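Local coordinates for protein polyketide biosynthesis 3-hydroxy-3-methylglutaryl-ACP synthase PksG (Bacillus subtilis, PDB 4YXT) that catalyses the aldol condensation of an acetyl group carried on an acyl carrier protein with a beta-ketothioester polyketide intermediate during bacillaene biosynthesis, at residues A248-F253 / G299-L304. The protein carries 1 engineered substitution. Numbering follows the deposited sequence.
Sequences AYHTPF and GAALFL
The backbones of H250 and L302 come close where strand 246-249 runs out into a loop and helix 301-312 begins, with 4.2 Å between H250 CA and L302 CA. This is the active-site region of a thiolase-like fold. Strand 246-249 lies at one edge of a mixed sheet, and A248 and H250 make backbone hydrogen bonds to F324 of the neighbouring strand. By similarity, H250 is the proton donor/acceptor, and its side chain touches C114, the probable acyl-thioester nucleophile.

With CG anti to the backbone N (chi1 174°) and the ring turned by chi2 of 59°, H250 ND1 and CE1 face the start of the helix. A301 CB meets the ND1-CE1 side of the ring obliquely, with A301 CB 3.2 Å from H250 ND1. No direct hydrogen bond joins the two segments. L302 packs against the strand end. L302 CD1 lies 3.5 Å from Y249 C. The methyl of A248 meets the same branch, with A248 CB 3.9 Å from L302 CD1. T251 OG1 reaches back across H250 and donates to Y249 O at 2.7 Å, from above the carbonyl plane. Y220 OH forms a hydrogen bond with H250 O. The carbonyls of Y249 and H250 are thus both engaged.

One water bridges the two segments beside the ring. The water oxygen is hydrogen-bonded to H250 ND1 at 2.8 Å. It also accepts from the helix backbone, with L302 N 3.0 Å from the water oxygen.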
loop_
_atom_site.group_PDB
_atom_site.type_symbol
_atom_site.label_atom_id
_atom_site.label_comp_id
_atom_site.label_asym_id
_atom_site.label_seq_id
_atom_site.Cartn_x
_atom_site.Cartn_y
_atom_site.Cartn_z
ATOM N N ALA A 248 -24.165 -1.801 -2.640
ATOM C CA ALA A 248 -23.343 -0.705 -3.064
ATOM C C ALA A 248 -22.299 -1.271 -3.927
ATOM O O ALA A 248 -21.783 -2.357 -3.659
ATOM C CB ALA A 248 -22.722 -0.009 -1.859
ATOM N N TYR A 249 -21.943 -0.564 -4.985
ATOM C CA TYR A 249 -20.949 -1.114 -5.865
ATOM C C TYR A 249 -19.883 -0.039 -6.173
ATOM O O TYR A 249 -20.167 1.183 -6.075
ATOM C CB TYR A 249 -21.542 -1.493 -7.205
ATOM C CG TYR A 249 -22.648 -2.439 -7.239
ATOM C CD1 TYR A 249 -22.457 -3.763 -7.694
ATOM C CD2 TYR A 249 -23.920 -2.036 -6.884
ATOM C CE1 TYR A 249 -23.511 -4.643 -7.797
ATOM C CE2 TYR A 249 -24.997 -2.917 -6.958
ATOM C CZ TYR A 249 -24.795 -4.212 -7.429
ATOM O OH TYR A 249 -25.886 -5.045 -7.510
ATOM N N HIS A 250 -18.708 -0.512 -6.614
ATOM C CA HIS A 250 -17.744 0.362 -7.233
ATOM C C HIS A 250 -18.423 1.000 -8.444
ATOM O O HIS A 250 -18.881 0.276 -9.354
ATOM C CB HIS A 250 -16.526 -0.378 -7.728
ATOM C CG HIS A 250 -15.613 0.508 -8.497
ATOM N ND1 HIS A 250 -15.072 1.629 -7.944
ATOM C CD2 HIS A 250 -15.151 0.450 -9.768
ATOM C CE1 HIS A 250 -14.365 2.273 -8.855
ATOM N NE2 HIS A 250 -14.384 1.567 -9.968
ATOM N N THR A 251 -18.493 2.335 -8.423
ATOM C CA THR A 251 -19.289 3.119 -9.370
ATOM C C THR A 251 -18.380 4.021 -10.238
ATOM O O THR A 251 -18.108 5.181 -9.885
ATOM C CB THR A 251 -20.342 3.970 -8.620
ATOM O OG1 THR A 251 -21.056 3.145 -7.686
ATOM C CG2 THR A 251 -21.350 4.581 -9.570
ATOM N N PRO A 252 -17.901 3.498 -11.376
ATOM C CA PRO A 252 -17.163 4.372 -12.281
ATOM C C PRO A 252 -18.107 5.266 -13.079
ATOM O O PRO A 252 -17.733 6.372 -13.465
ATOM C CB PRO A 252 -16.414 3.407 -13.189
ATOM C CG PRO A 252 -17.173 2.133 -13.158
ATOM C CD PRO A 252 -17.943 2.105 -11.858
ATOM N N PHE A 253 -19.310 4.771 -13.341
ATOM C CA PHE A 253 -20.447 5.619 -13.746
ATOM C C PHE A 253 -21.715 4.854 -13.439
ATOM O O PHE A 253 -21.694 3.662 -13.331
ATOM C CB PHE A 253 -20.375 6.083 -15.204
ATOM C CG PHE A 253 -20.111 4.998 -16.194
ATOM C CD1 PHE A 253 -18.820 4.500 -16.378
ATOM C CD2 PHE A 253 -21.135 4.476 -16.959
ATOM C CE1 PHE A 253 -18.562 3.505 -17.302
ATOM C CE2 PHE A 253 -20.879 3.460 -17.883
ATOM C CZ PHE A 253 -19.594 2.994 -18.069
ATOM N N GLY A 299 -10.310 4.640 -6.279
ATOM C CA GLY A 299 -10.204 4.004 -5.005
ATOM C C GLY A 299 -11.294 4.355 -4.019
ATOM O O GLY A 299 -11.596 3.581 -3.116
ATOM N N ALA A 300 -11.881 5.527 -4.133
ATOM C CA ALA A 300 -12.875 5.932 -3.127
ATOM C C ALA A 300 -14.306 5.755 -3.626
ATOM O O ALA A 300 -15.288 6.094 -2.895
ATOM C CB ALA A 300 -12.632 7.366 -2.725
ATOM N N ALA A 301 -14.465 5.215 -4.829
ATOM C CA ALA A 301 -15.803 5.132 -5.452
ATOM C C ALA A 301 -16.772 4.291 -4.628
ATOM O O ALA A 301 -17.867 4.757 -4.301
ATOM C CB ALA A 301 -15.754 4.587 -6.914
ATOM N N LEU A 302 -16.434 3.046 -4.345
ATOM C CA LEU A 302 -17.348 2.244 -3.524
ATOM C C LEU A 302 -17.682 2.921 -2.177
ATOM O O LEU A 302 -18.800 2.858 -1.729
ATOM C CB LEU A 302 -16.780 0.859 -3.264
ATOM C CG LEU A 302 -17.581 0.055 -2.250
ATOM C CD1 LEU A 302 -18.929 -0.368 -2.838
ATOM C CD2 LEU A 302 -16.740 -1.131 -1.884
ATOM N N PHE A 303 -16.707 3.509 -1.495
ATOM C CA PHE A 303 -17.039 4.200 -0.267
ATOM C C PHE A 303 -18.067 5.314 -0.468
ATOM O O PHE A 303 -18.927 5.461 0.382
ATOM C CB PHE A 303 -15.793 4.761 0.421
ATOM C CG PHE A 303 -14.844 3.709 0.952
ATOM C CD1 PHE A 303 -15.305 2.451 1.391
ATOM C CD2 PHE A 303 -13.493 4.002 1.078
ATOM C CE1 PHE A 303 -14.407 1.509 1.882
ATOM C CE2 PHE A 303 -12.588 3.053 1.576
ATOM C CZ PHE A 303 -13.061 1.818 1.987
ATOM N N LEU A 304 -17.956 6.071 -1.578
ATOM C CA LEU A 304 -18.861 7.126 -1.923
ATOM C C LEU A 304 -20.271 6.633 -2.163
ATOM O O LEU A 304 -21.234 7.339 -1.812
ATOM C CB LEU A 304 -18.341 7.881 -3.182
ATOM C CG LEU A 304 -19.039 9.167 -3.615
ATOM C CD1 LEU A 304 -18.864 10.238 -2.573
ATOM C CD2 LEU A 304 -18.544 9.664 -4.978
HETATM O O HOH W 1 -13.849 1.914 -5.492
#